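Local coordinates for 49 protein (Murid herpesvirus 4, PDB 6A4V) that interacts with poly(ADP-ribose) polymerase 1 and probably facilitates virus replication in this way, at residues F168-D173 and G216-V221; H162-C167 and Y222-F227; C65-Q70 and G307-I312; V71-C76 and E300-L305. One frame throughout, in Å; residues are numbered along the deposited sequence.

Contact 1 (F168-D173 and G216-V221)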
loop_
_atom_site.group_PDB
_atom_site.type_symbol
_atom_site.label_atom_id
_atom_site.label_comp_id
_atom_site.label_asym_id
_atom_site.label_seq_id
_atom_site.Cartn_x
_atom_site.Cartn_y
_atom_site.Cartn_z
ATOM N N PHE B 168 14.610 18.127 -26.100
ATOM C CA PHE B 168 13.606 17.776 -27.029
ATOM C C PHE B 168 12.224 18.212 -26.524
ATOM O O PHE B 168 11.257 18.040 -27.236
ATOM C CB PHE B 168 13.753 16.288 -27.330
ATOM C CG PHE B 168 15.020 15.941 -28.068
ATOM C CD1 PHE B 168 15.374 16.630 -29.218
ATOM C CD2 PHE B 168 15.832 14.893 -27.666
ATOM C CE1 PHE B 168 16.511 16.297 -29.933
ATOM C CE2 PHE B 168 16.983 14.566 -28.374
ATOM C CZ PHE B 168 17.322 15.272 -29.506
ATOM N N LEU B 169 12.134 18.786 -25.318
ATOM C CA LEU B 169 10.892 19.458 -24.892
ATOM C C LEU B 169 10.776 20.821 -25.581
ATOM O O LEU B 169 11.707 21.611 -25.502
ATOM C CB LEU B 169 10.913 19.653 -23.374
ATOM C CG LEU B 169 10.679 18.399 -22.536
ATOM C CD1 LEU B 169 10.940 18.706 -21.073
ATOM C CD2 LEU B 169 9.287 17.826 -22.764
ATOM N N THR B 170 9.623 21.117 -26.197
ATOM C CA THR B 170 9.439 22.406 -26.897
ATOM C C THR B 170 8.516 23.342 -26.104
ATOM O O THR B 170 7.368 23.010 -25.840
ATOM C CB THR B 170 8.943 22.187 -28.330
ATOM O OG1 THR B 170 7.584 21.751 -28.302
ATOM C CG2 THR B 170 9.801 21.187 -29.077
ATOM N N SER B 171 9.062 24.516 -25.754
ATOM C CA SER B 171 8.361 25.666 -25.141
ATOM C C SER B 171 7.576 25.213 -23.900
ATOM O O SER B 171 6.372 24.902 -23.981
ATOM C CB SER B 171 7.482 26.407 -26.151
ATOM O OG SER B 171 6.304 25.681 -26.475
ATOM N N VAL B 172 8.267 25.180 -22.753
ATOM C CA VAL B 172 7.649 24.694 -21.529
ATOM C C VAL B 172 7.998 25.577 -20.310
ATOM O O VAL B 172 7.574 25.253 -19.198
ATOM C CB VAL B 172 8.022 23.213 -21.306
ATOM C CG1 VAL B 172 7.753 22.367 -22.540
ATOM C CG2 VAL B 172 9.465 23.045 -20.869
ATOM N N ASP B 173 8.716 26.697 -20.507
ATOM C CA ASP B 173 9.131 27.633 -19.419
ATOM C C ASP B 173 10.300 27.044 -18.620
ATOM O O ASP B 173 10.415 25.831 -18.477
ATOM C CB ASP B 173 8.029 27.939 -18.397
ATOM C CG ASP B 173 6.664 28.270 -18.975
ATOM O OD1 ASP B 173 6.569 28.462 -20.204
ATOM O OD2 ASP B 173 5.704 28.325 -18.185
ATOM N N GLY B 216 1.304 16.957 -26.883
ATOM C CA GLY B 216 1.310 15.495 -27.103
ATOM C C GLY B 216 2.697 14.945 -27.475
ATOM O O GLY B 216 2.926 13.739 -27.415
ATOM N N LEU B 217 3.650 15.803 -27.850
ATOM C CA LEU B 217 5.015 15.321 -28.107
ATOM C C LEU B 217 5.894 15.541 -26.882
ATOM O O LEU B 217 6.641 14.649 -26.529
ATOM C CB LEU B 217 5.584 15.970 -29.373
ATOM C CG LEU B 217 4.967 15.418 -30.663
ATOM C CD1 LEU B 217 5.737 15.855 -31.883
ATOM C CD2 LEU B 217 4.882 13.908 -30.647
ATOM N N ASN B 218 5.747 16.690 -26.215
ATOM C CA ASN B 218 6.350 16.881 -24.914
ATOM C C ASN B 218 6.063 15.676 -23.996
ATOM O O ASN B 218 6.931 15.190 -23.282
ATOM C CB ASN B 218 5.901 18.216 -24.313
ATOM C CG ASN B 218 6.700 19.392 -24.840
ATOM O OD1 ASN B 218 7.643 19.217 -25.607
ATOM N ND2 ASN B 218 6.341 20.599 -24.431
ATOM N N VAL B 219 4.825 15.190 -24.018
ATOM C CA VAL B 219 4.379 14.117 -23.166
ATOM C C VAL B 219 5.017 12.804 -23.636
ATOM O O VAL B 219 5.372 11.952 -22.828
ATOM C CB VAL B 219 2.839 14.028 -23.191
ATOM C CG1 VAL B 219 2.307 12.652 -22.822
ATOM C CG2 VAL B 219 2.204 15.075 -22.302
ATOM N N LEU B 220 5.076 12.597 -24.948
ATOM C CA LEU B 220 5.723 11.388 -25.465
ATOM C C LEU B 220 7.162 11.334 -24.979
ATOM O O LEU B 220 7.699 10.279 -24.644
ATOM C CB LEU B 220 5.752 11.392 -26.982
ATOM C CG LEU B 220 6.455 10.171 -27.562
ATOM C CD1 LEU B 220 5.922 8.889 -26.930
ATOM C CD2 LEU B 220 6.284 10.124 -29.070
ATOM N N VAL B 221 7.783 12.508 -24.992
ATOM C CA VAL B 221 9.148 12.622 -24.710
ATOM C C VAL B 221 9.344 12.189 -23.273
ATOM O O VAL B 221 10.288 11.472 -22.955
ATOM C CB VAL B 221 9.655 14.063 -24.885
ATOM C CG1 VAL B 221 10.855 14.323 -23.995
ATOM C CG2 VAL B 221 9.983 14.379 -26.319
#

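Contact 2 (H162-C167 and Y222-F227)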
loop_
_atom_site.group_PDB
_atom_site.type_symbol
_atom_site.label_atom_id
_atom_site.label_comp_id
_atom_site.label_asym_id
_atom_site.label_seq_id
_atom_site.Cartn_x
_atom_site.Cartn_y
_atom_site.Cartn_z
ATOM N N HIS B 162 17.817 12.927 -18.541
ATOM C CA HIS B 162 17.269 14.247 -18.299
ATOM C C HIS B 162 17.803 15.262 -19.341
ATOM O O HIS B 162 17.058 16.074 -19.865
ATOM C CB HIS B 162 17.565 14.651 -16.845
ATOM C CG HIS B 162 19.009 14.872 -16.533
ATOM N ND1 HIS B 162 19.924 13.836 -16.457
ATOM C CD2 HIS B 162 19.695 16.001 -16.265
ATOM C CE1 HIS B 162 21.109 14.319 -16.142
ATOM N NE2 HIS B 162 20.993 15.644 -16.031
ATOM N N GLU B 163 19.097 15.195 -19.670
ATOM C CA GLU B 163 19.667 16.063 -20.697
ATOM C C GLU B 163 18.841 15.932 -21.982
ATOM O O GLU B 163 18.380 16.940 -22.520
ATOM C CB GLU B 163 21.155 15.766 -20.900
ATOM C CG GLU B 163 22.054 16.602 -19.994
ATOM C CD GLU B 163 23.474 16.093 -19.848
ATOM O OE1 GLU B 163 23.935 15.381 -20.766
ATOM O OE2 GLU B 163 24.112 16.395 -18.809
ATOM N N TRP B 164 18.602 14.685 -22.414
ATOM C CA TRP B 164 17.819 14.369 -23.623
ATOM C C TRP B 164 16.386 14.892 -23.534
ATOM O O TRP B 164 15.864 15.375 -24.529
ATOM C CB TRP B 164 17.864 12.861 -23.890
ATOM C CG TRP B 164 17.196 12.354 -25.130
ATOM C CD1 TRP B 164 17.824 12.049 -26.303
ATOM C CD2 TRP B 164 15.861 11.825 -25.261
ATOM N NE1 TRP B 164 16.944 11.496 -27.196
ATOM C CE2 TRP B 164 15.717 11.382 -26.597
ATOM C CE3 TRP B 164 14.731 11.809 -24.444
ATOM C CZ2 TRP B 164 14.528 10.848 -27.094
ATOM C CZ3 TRP B 164 13.554 11.282 -24.931
ATOM C CH2 TRP B 164 13.461 10.789 -26.229
ATOM N N CYS B 165 15.754 14.784 -22.361
ATOM C CA CYS B 165 14.387 15.296 -22.181
ATOM C C CYS B 165 14.363 16.821 -22.361
ATOM O O CYS B 165 13.396 17.378 -22.899
ATOM C CB CYS B 165 13.809 14.937 -20.813
ATOM S SG CYS B 165 12.004 15.110 -20.734
ATOM N N ALA B 166 15.413 17.492 -21.880
ATOM C CA ALA B 166 15.489 18.944 -21.915
ATOM C C ALA B 166 15.600 19.432 -23.372
ATOM O O ALA B 166 14.815 20.290 -23.794
ATOM C CB ALA B 166 16.643 19.423 -21.061
ATOM N N CYS B 167 16.556 18.888 -24.138
ATOM C CA CYS B 167 16.684 19.228 -25.558
ATOM C C CYS B 167 15.319 19.243 -26.238
ATOM O O CYS B 167 14.929 20.225 -26.868
ATOM C CB CYS B 167 17.522 18.225 -26.332
ATOM S SG CYS B 167 19.265 18.304 -25.883
ATOM N N TYR B 222 8.504 12.768 -22.421
ATOM C CA TYR B 222 8.622 12.632 -20.970
ATOM C C TYR B 222 8.455 11.148 -20.626
ATOM O O TYR B 222 9.239 10.604 -19.906
ATOM C CB TYR B 222 7.557 13.512 -20.311
ATOM C CG TYR B 222 7.338 13.328 -18.832
ATOM C CD1 TYR B 222 8.018 14.112 -17.910
ATOM C CD2 TYR B 222 6.403 12.427 -18.350
ATOM C CE1 TYR B 222 7.780 13.993 -16.553
ATOM C CE2 TYR B 222 6.138 12.317 -16.992
ATOM C CZ TYR B 222 6.853 13.085 -16.084
ATOM O OH TYR B 222 6.641 12.994 -14.732
ATOM N N TRP B 223 7.454 10.503 -21.222
ATOM C CA TRP B 223 7.237 9.108 -20.939
ATOM C C TRP B 223 8.311 8.212 -21.547
ATOM O O TRP B 223 8.586 7.148 -21.005
ATOM C CB TRP B 223 5.842 8.654 -21.341
ATOM C CG TRP B 223 4.844 9.188 -20.367
ATOM C CD1 TRP B 223 3.936 10.178 -20.582
ATOM C CD2 TRP B 223 4.679 8.789 -19.003
ATOM N NE1 TRP B 223 3.208 10.413 -19.454
ATOM C CE2 TRP B 223 3.629 9.561 -18.471
ATOM C CE3 TRP B 223 5.236 7.785 -18.209
ATOM C CZ2 TRP B 223 3.184 9.411 -17.153
ATOM C CZ3 TRP B 223 4.780 7.615 -16.925
ATOM C CH2 TRP B 223 3.804 8.452 -16.391
ATOM N N VAL B 224 8.958 8.646 -22.624
ATOM C CA VAL B 224 10.032 7.843 -23.131
ATOM C C VAL B 224 11.170 7.936 -22.110
ATOM O O VAL B 224 11.788 6.972 -21.793
ATOM C CB VAL B 224 10.502 8.296 -24.531
ATOM C CG1 VAL B 224 11.962 7.982 -24.763
ATOM C CG2 VAL B 224 9.687 7.693 -25.654
ATOM N N SER B 225 11.462 9.146 -21.662
ATOM C CA SER B 225 12.495 9.386 -20.716
ATOM C C SER B 225 12.216 8.545 -19.454
ATOM O O SER B 225 13.073 7.888 -18.985
ATOM C CB SER B 225 12.632 10.844 -20.359
ATOM O OG SER B 225 12.518 11.713 -21.495
ATOM N N VAL B 226 11.009 8.646 -18.909
ATOM C CA VAL B 226 10.654 7.906 -17.739
ATOM C C VAL B 226 10.833 6.419 -18.028
ATOM O O VAL B 226 11.356 5.687 -17.224
ATOM C CB VAL B 226 9.217 8.170 -17.258
ATOM C CG1 VAL B 226 8.864 7.192 -16.150
ATOM C CG2 VAL B 226 9.024 9.590 -16.804
ATOM N N PHE B 227 10.363 5.961 -19.166
ATOM C CA PHE B 227 10.525 4.528 -19.449
ATOM C C PHE B 227 11.997 4.084 -19.404
ATOM O O PHE B 227 12.305 2.883 -19.082
ATOM C CB PHE B 227 9.942 4.211 -20.820
ATOM C CG PHE B 227 10.007 2.762 -21.214
ATOM C CD1 PHE B 227 9.218 1.828 -20.560
ATOM C CD2 PHE B 227 10.746 2.347 -22.299
ATOM C CE1 PHE B 227 9.289 0.493 -20.917
ATOM C CE2 PHE B 227 10.790 1.006 -22.673
ATOM C CZ PHE B 227 10.056 0.077 -21.979
#

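Contact 3 (C65-Q70 and G307-I312)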
loop_
_atom_site.group_PDB
_atom_site.type_symbol
_atom_site.label_atom_id
_atom_site.label_comp_id
_atom_site.label_asym_id
_atom_site.label_seq_id
_atom_site.Cartn_x
_atom_site.Cartn_y
_atom_site.Cartn_z
ATOM N N CYS B 65 16.590 6.239 18.694
ATOM C CA CYS B 65 16.694 4.935 18.012
ATOM C C CYS B 65 15.306 4.544 17.490
ATOM O O CYS B 65 15.135 4.101 16.337
ATOM C CB CYS B 65 17.340 3.921 18.940
ATOM S SG CYS B 65 17.846 2.419 18.057
ATOM N N LEU B 66 14.278 4.829 18.292
ATOM C CA LEU B 66 12.982 4.405 17.973
ATOM C C LEU B 66 12.422 5.188 16.787
ATOM O O LEU B 66 11.877 4.560 15.881
ATOM C CB LEU B 66 12.088 4.555 19.187
ATOM C CG LEU B 66 12.300 3.438 20.182
ATOM C CD1 LEU B 66 11.487 3.743 21.425
ATOM C CD2 LEU B 66 11.888 2.111 19.556
ATOM N N CYS B 67 12.576 6.519 16.796
ATOM C CA CYS B 67 12.201 7.315 15.620
ATOM C C CYS B 67 12.897 6.673 14.405
ATOM O O CYS B 67 12.291 6.408 13.431
ATOM C CB CYS B 67 12.585 8.783 15.819
ATOM S SG CYS B 67 11.797 9.565 17.264
ATOM N N LYS B 68 14.192 6.370 14.532
ATOM C CA LYS B 68 14.994 5.976 13.412
ATOM C C LYS B 68 14.398 4.694 12.845
ATOM O O LYS B 68 14.269 4.568 11.615
ATOM C CB LYS B 68 16.460 5.751 13.800
ATOM C CG LYS B 68 17.212 6.978 14.293
ATOM C CD LYS B 68 18.652 7.193 13.731
ATOM C CE LYS B 68 19.620 7.774 14.757
ATOM N NZ LYS B 68 20.861 6.958 14.883
ATOM N N LEU B 69 13.940 3.837 13.760
ATOM C CA LEU B 69 13.376 2.584 13.485
ATOM C C LEU B 69 12.025 2.732 12.816
ATOM O O LEU B 69 11.678 1.862 12.038
ATOM C CB LEU B 69 13.223 1.771 14.771
ATOM C CG LEU B 69 14.528 1.112 15.231
ATOM C CD1 LEU B 69 14.383 0.547 16.629
ATOM C CD2 LEU B 69 14.998 0.071 14.228
ATOM N N GLN B 70 11.249 3.728 13.239
ATOM C CA GLN B 70 9.922 3.970 12.680
ATOM C C GLN B 70 10.065 4.420 11.238
ATOM O O GLN B 70 9.452 3.791 10.328
ATOM C CB GLN B 70 9.182 5.006 13.507
ATOM C CG GLN B 70 8.624 4.380 14.764
ATOM C CD GLN B 70 7.933 5.382 15.651
ATOM O OE1 GLN B 70 8.431 6.487 15.888
ATOM N NE2 GLN B 70 6.776 4.987 16.162
ATOM N N GLY B 307 4.090 1.468 20.625
ATOM C CA GLY B 307 3.952 1.011 22.031
ATOM C C GLY B 307 5.177 1.378 22.869
ATOM O O GLY B 307 5.051 1.753 24.011
ATOM N N LEU B 308 6.368 1.213 22.293
ATOM C CA LEU B 308 7.629 1.313 23.010
ATOM C C LEU B 308 7.945 2.781 23.337
ATOM O O LEU B 308 8.358 3.084 24.441
ATOM C CB LEU B 308 8.730 0.648 22.172
ATOM C CG LEU B 308 8.990 -0.814 22.518
ATOM C CD1 LEU B 308 9.764 -1.530 21.402
ATOM C CD2 LEU B 308 9.736 -0.913 23.818
ATOM N N GLN B 309 7.748 3.664 22.369
ATOM C CA GLN B 309 7.717 5.097 22.545
ATOM C C GLN B 309 6.720 5.467 23.650
ATOM O O GLN B 309 6.994 6.315 24.487
ATOM C CB GLN B 309 7.330 5.819 21.244
ATOM C CG GLN B 309 8.534 6.213 20.393
ATOM C CD GLN B 309 8.230 6.772 19.019
ATOM O OE1 GLN B 309 9.134 7.207 18.304
ATOM N NE2 GLN B 309 6.964 6.763 18.624
ATOM N N ILE B 310 5.525 4.889 23.615
ATOM C CA ILE B 310 4.543 5.387 24.511
ATOM C C ILE B 310 5.044 5.081 25.921
ATOM O O ILE B 310 5.106 5.970 26.732
ATOM C CB ILE B 310 3.131 4.851 24.202
ATOM C CG1 ILE B 310 2.514 5.549 22.984
ATOM C CG2 ILE B 310 2.213 4.938 25.421
ATOM C CD1 ILE B 310 2.792 7.039 22.887
ATOM N N TYR B 311 5.492 3.848 26.166
ATOM C CA TYR B 311 5.952 3.495 27.495
ATOM C C TYR B 311 7.165 4.343 27.931
ATOM O O TYR B 311 7.090 4.973 28.992
ATOM C CB TYR B 311 6.258 2.004 27.614
ATOM C CG TYR B 311 6.307 1.550 29.051
ATOM C CD1 TYR B 311 7.516 1.304 29.685
ATOM C CD2 TYR B 311 5.144 1.428 29.803
ATOM C CE1 TYR B 311 7.568 0.899 31.013
ATOM C CE2 TYR B 311 5.178 1.033 31.133
ATOM C CZ TYR B 311 6.395 0.761 31.736
ATOM O OH TYR B 311 6.437 0.346 33.032
ATOM N N ILE B 312 8.266 4.363 27.151
ATOM C CA ILE B 312 9.558 4.999 27.605
ATOM C C ILE B 312 9.322 6.465 28.015
ATOM O O ILE B 312 9.951 6.923 28.978
ATOM C CB ILE B 312 10.725 4.905 26.590
ATOM C CG1 ILE B 312 10.437 5.685 25.303
ATOM C CG2 ILE B 312 11.157 3.461 26.331
ATOM C CD1 ILE B 312 11.117 7.048 25.216
#

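Contact 4 (V71-C76 and E300-L305)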
loop_
_atom_site.group_PDB
_atom_site.type_symbol
_atom_site.label_atom_id
_atom_site.label_comp_id
_atom_site.label_asym_id
_atom_site.label_seq_id
_atom_site.Cartn_x
_atom_site.Cartn_y
_atom_site.Cartn_z
ATOM N N VAL B 71 11.043 5.310 11.003
ATOM C CA VAL B 71 11.366 5.711 9.667
ATOM C C VAL B 71 11.786 4.500 8.850
ATOM O O VAL B 71 11.403 4.437 7.678
ATOM C CB VAL B 71 12.522 6.713 9.607
ATOM C CG1 VAL B 71 13.061 6.815 8.201
ATOM C CG2 VAL B 71 12.067 8.066 10.140
ATOM N N LEU B 72 12.629 3.617 9.429
ATOM C CA LEU B 72 13.100 2.513 8.619
ATOM C C LEU B 72 11.995 1.504 8.386
ATOM O O LEU B 72 11.990 0.838 7.351
ATOM C CB LEU B 72 14.303 1.839 9.246
ATOM C CG LEU B 72 15.592 2.609 9.105
ATOM C CD1 LEU B 72 16.640 1.963 9.948
ATOM C CD2 LEU B 72 16.037 2.665 7.668
ATOM N N CYS B 73 11.081 1.343 9.359
ATOM C CA CYS B 73 9.958 0.410 9.139
ATOM C C CYS B 73 9.033 0.818 7.966
ATOM O O CYS B 73 8.559 -0.037 7.107
ATOM C CB CYS B 73 9.099 0.387 10.393
ATOM S SG CYS B 73 8.121 -1.104 10.359
ATOM N N LYS B 74 8.646 2.098 7.926
ATOM C CA LYS B 74 7.840 2.597 6.809
ATOM C C LYS B 74 8.605 2.326 5.518
ATOM O O LYS B 74 8.082 1.685 4.559
ATOM C CB LYS B 74 7.554 4.069 7.008
ATOM C CG LYS B 74 6.387 4.293 7.968
ATOM C CD LYS B 74 6.639 5.378 9.006
ATOM C CE LYS B 74 5.552 5.433 10.068
ATOM N NZ LYS B 74 6.019 6.063 11.328
ATOM N N ILE B 75 9.853 2.776 5.506
ATOM C CA ILE B 75 10.598 2.754 4.263
ATOM C C ILE B 75 10.678 1.326 3.768
ATOM O O ILE B 75 10.318 1.038 2.655
ATOM C CB ILE B 75 11.986 3.377 4.378
ATOM C CG1 ILE B 75 11.850 4.890 4.456
ATOM C CG2 ILE B 75 12.824 2.925 3.168
ATOM C CD1 ILE B 75 13.171 5.615 4.744
ATOM N N CYS B 76 11.077 0.404 4.623
ATOM C CA CYS B 76 11.186 -1.032 4.162
ATOM C C CYS B 76 9.853 -1.597 3.641
ATOM O O CYS B 76 9.800 -2.345 2.662
ATOM C CB CYS B 76 11.701 -1.889 5.318
ATOM S SG CYS B 76 13.437 -1.581 5.714
ATOM N N GLU B 300 2.676 -4.963 12.207
ATOM C CA GLU B 300 2.870 -5.328 13.647
ATOM C C GLU B 300 4.064 -4.613 14.287
ATOM O O GLU B 300 3.984 -4.095 15.390
ATOM C CB GLU B 300 2.995 -6.835 13.804
ATOM C CG GLU B 300 2.374 -7.260 15.102
ATOM C CD GLU B 300 2.543 -8.725 15.346
ATOM O OE1 GLU B 300 2.296 -9.546 14.336
ATOM O OE2 GLU B 300 2.964 -9.002 16.499
ATOM N N ILE B 301 5.177 -4.531 13.572
ATOM C CA ILE B 301 6.328 -3.831 14.125
ATOM C C ILE B 301 5.997 -2.372 14.442
ATOM O O ILE B 301 6.402 -1.886 15.454
ATOM C CB ILE B 301 7.522 -3.947 13.176
ATOM C CG1 ILE B 301 8.084 -5.356 13.134
ATOM C CG2 ILE B 301 8.586 -2.960 13.526
ATOM C CD1 ILE B 301 8.959 -5.569 11.912
ATOM N N LEU B 302 5.339 -1.664 13.531
ATOM C CA LEU B 302 4.965 -0.265 13.737
ATOM C C LEU B 302 4.199 -0.107 15.036
ATOM O O LEU B 302 4.469 0.788 15.794
ATOM C CB LEU B 302 4.096 0.211 12.558
ATOM C CG LEU B 302 4.907 0.725 11.386
ATOM C CD1 LEU B 302 4.198 0.570 10.057
ATOM C CD2 LEU B 302 5.347 2.162 11.661
ATOM N N ILE B 303 3.194 -0.960 15.254
ATOM C CA ILE B 303 2.370 -0.752 16.388
ATOM C C ILE B 303 3.261 -0.948 17.616
ATOM O O ILE B 303 3.248 -0.137 18.563
ATOM C CB ILE B 303 1.066 -1.601 16.383
ATOM C CG1 ILE B 303 0.002 -0.896 17.213
ATOM C CG2 ILE B 303 1.234 -3.035 16.901
ATOM C CD1 ILE B 303 -0.291 0.508 16.720
ATOM N N CYS B 304 4.166 -1.906 17.509
ATOM C CA CYS B 304 5.068 -2.262 18.577
ATOM C C CYS B 304 6.125 -1.173 18.857
ATOM O O CYS B 304 6.495 -0.846 20.015
ATOM C CB CYS B 304 5.675 -3.620 18.261
ATOM S SG CYS B 304 6.991 -4.067 19.412
ATOM N N LEU B 305 6.668 -0.550 17.832
ATOM C CA LEU B 305 7.556 0.570 18.111
ATOM C C LEU B 305 6.772 1.714 18.784
ATOM O O LEU B 305 7.234 2.284 19.753
ATOM C CB LEU B 305 8.137 1.003 16.773
ATOM C CG LEU B 305 9.075 0.003 16.127
ATOM C CD1 LEU B 305 9.438 0.465 14.743
ATOM C CD2 LEU B 305 10.324 -0.167 16.981
#

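Contact 1 (F168-D173 and G216-V221)
In the loop that leaves helix 161-168 for helix 173-184, Thr170 is clamped through its backbone by the side-chain amide of Asn218, which reaches out from helix 213-235. Thr170 N donates to Asn218 OD1 at 2.8 Å, nearly straight (162°), in the carbonyl plane and on a lone pair. Asn218 ND2 returns a bond to Thr170 O at 3.0 Å; the acceptor lies close to the plane of the Asn218 amide, although the donor stands above the plane of the Thr170 carbonyl. Fixed at both ends, the amide cannot easily rotate. Asn218 CG lies beside its own backbone N (chi1 -82°), which carries the amide out from the helix to the loop. Leu169 covers it: its CD2 comes within 3.6 Å of Asn218 OD1 and also meets Val221 CG1 at 4.0 Å, while Phe168 CB packs more loosely on Val221 CG2. The Phe168 ring turns away toward Val140 of helix 131-146 and meets Trp164 edge-to-face. A buried asparagine that takes up both the N-H and the C=O of one loop residue is a side-chain mimic of backbone pairing, here joining an interhelical loop to a helix of a largely helical bundle.

Contact 2 (H162-C167 and Y222-F227)
Trp164 and Cys165 reach from helix 161-168 toward Val224 and Ser225 on helix 213-235, two neighbouring residues meeting two across a nearly antiparallel pair. The short axes run at 174° to each other and approach to 9.7 Å, and the closest CA atoms, those of Cys165 and Ser225, are 6.4 Å apart. With CG anti to the backbone N (chi1 -176°), the indole of Trp164 extends across the gap and presents the far side of its six-membered ring. Its CH2 meets Val224 CG1 at 3.5 Å, the valine branch arriving obliquely and the two side chains crossing at about a right angle. Ser225 OG lies at the ring edge, near the ring plane, 3.6 Å from Trp164 CZ3. The same hydroxyl is approached by Cys165, whose CB and SG both come to 3.5 Å from Ser225 OG. Ser225 OG is hydrogen-bonded to Val221 O one turn earlier in its own helix, which gives this buried hydroxyl a polar partner. Cys165 SG also leans on the backbone of Tyr222, 4.2 Å from its CA; the Tyr222 side chain itself heads away, and its hydroxyl is hydrogen-bonded to Phe198 O of helix 195-203. Around this buried pair, the indole meets Tyr155 edge-to-face, Leu184 of helix 173-184 touches both Cys165 and Ser225, and Thr139 of helix 131-146 packs on Val224.

Contact 3 (C65-Q70 and G307-I312)
Leu66 CD1 reaches from helix 61-85 into the backbone and side-chain bases of helix 295-312. It lies 3.9 Å from Gln309 N and 4.0 Å from Gln309 CG, and touches Leu308 CB at 4.2 Å, with Ile312 CG1 at the limit of contact. Leu66 and Gln309 lie alongside with their ends pointing opposite ways, so the leucine runs along the aliphatic part of the glutamine. Leu66 CG sits beside its backbone N (chi1 -78°), and the extended torsion that follows carries CD1 across to the other helix. Beyond the leucine, Gln70 and Gln309 reach toward each other from the two helices, both chains extended past CG, and bring their amide groups together with the planes 85° apart. Cys67 borders the end of Gln309 from one turn before Gln70. Contact at the positions Leu66, Cys67 and Gln70 on one side and Leu308, Gln309 and Ile312 on the other is the three-to-four-residue spacing of antiparallel helix packing in a bundle. Here the short axes approach to 10.5 Å at 162°, and the nearest CA atoms, those of Leu66 and Gln309, stand 7.0 Å apart. Further out, Leu308 is backed by Lys278 and Leu282 of helix 274-289. On helix 61-85, Leu69 packs on Phe250, His253 and Val254 of helix 238-262, and Cys67 touches Ile54 of helix 44-57. Leu305, one turn before Gln309, touches Leu66 and Gln70.

Contact 4 (V71-C76 and E300-L305)
Cys73 holds its SG anti to the backbone N (chi1 -161°), which aims the sulfur from helix 61-85 at helix 295-312, where Ile301 and Leu302 receive it. Ile301 has CG2 anti to its own backbone N, and this branch is the one that meets the thiol: Cys73 SG to Ile301 CG2 is 3.7 Å. On the next residue, the branch point Leu302 CG comes to 3.8 Å from Cys73 SG. The sulfur is thus held against two consecutive side chains of the facing helix, while Cys73 CB is touched more distantly by Leu305 CD1, one turn further on. Lys74 closes the outer margin. Its end comes back toward helix 295-312, and its CE lies 3.6 Å from Leu302 CD2. The two side chains cross at about a right angle, the lysine contributing carbon rather than charge to the contact. No hydrogen bond joins the two segments. Their short axes are nearly antiparallel, 167° apart, with a closest approach of 10.0 Å. Leu285 and Leu286 of helix 274-289 and Phe250 of helix 238-262 pack on Ile301. Glu300 forms a salt bridge with Arg99 of the second subunit, while Leu302 also packs on Lys196 of that subunit. Here a small cysteine set against larger aliphatic side chains joins two antiparallel helices of a bundle, on a helix that also packs against the second subunit, through Glu300, Leu302 and Ile303.

In the fold
The contacts form two pairs on opposite sides of the chain's centre. Contacts 1 and 2 share helix 213-235, have centres about 9 Å apart and touch through Val221 CG1 and Cys165 SG, 3.5 Å apart. Contacts 3 and 4 share helices 61-85 and 295-312, lie about 10 Å apart between centres, and touch where Leu69 O is 3.8 Å from Leu305 CD1. Between the pairs, centres are about 35 to 47 Å apart. Along the chain, contact 3 encloses contact 4, which encloses contact 2, which encloses contact 1. Helices 61-85 and 295-312 pack with helices 238-262 and 274-289, while helices 89-104, 131-146, 161-168, 173-184 and 195-203 pack around helix 213-235, giving an elongated, largely helical molecule.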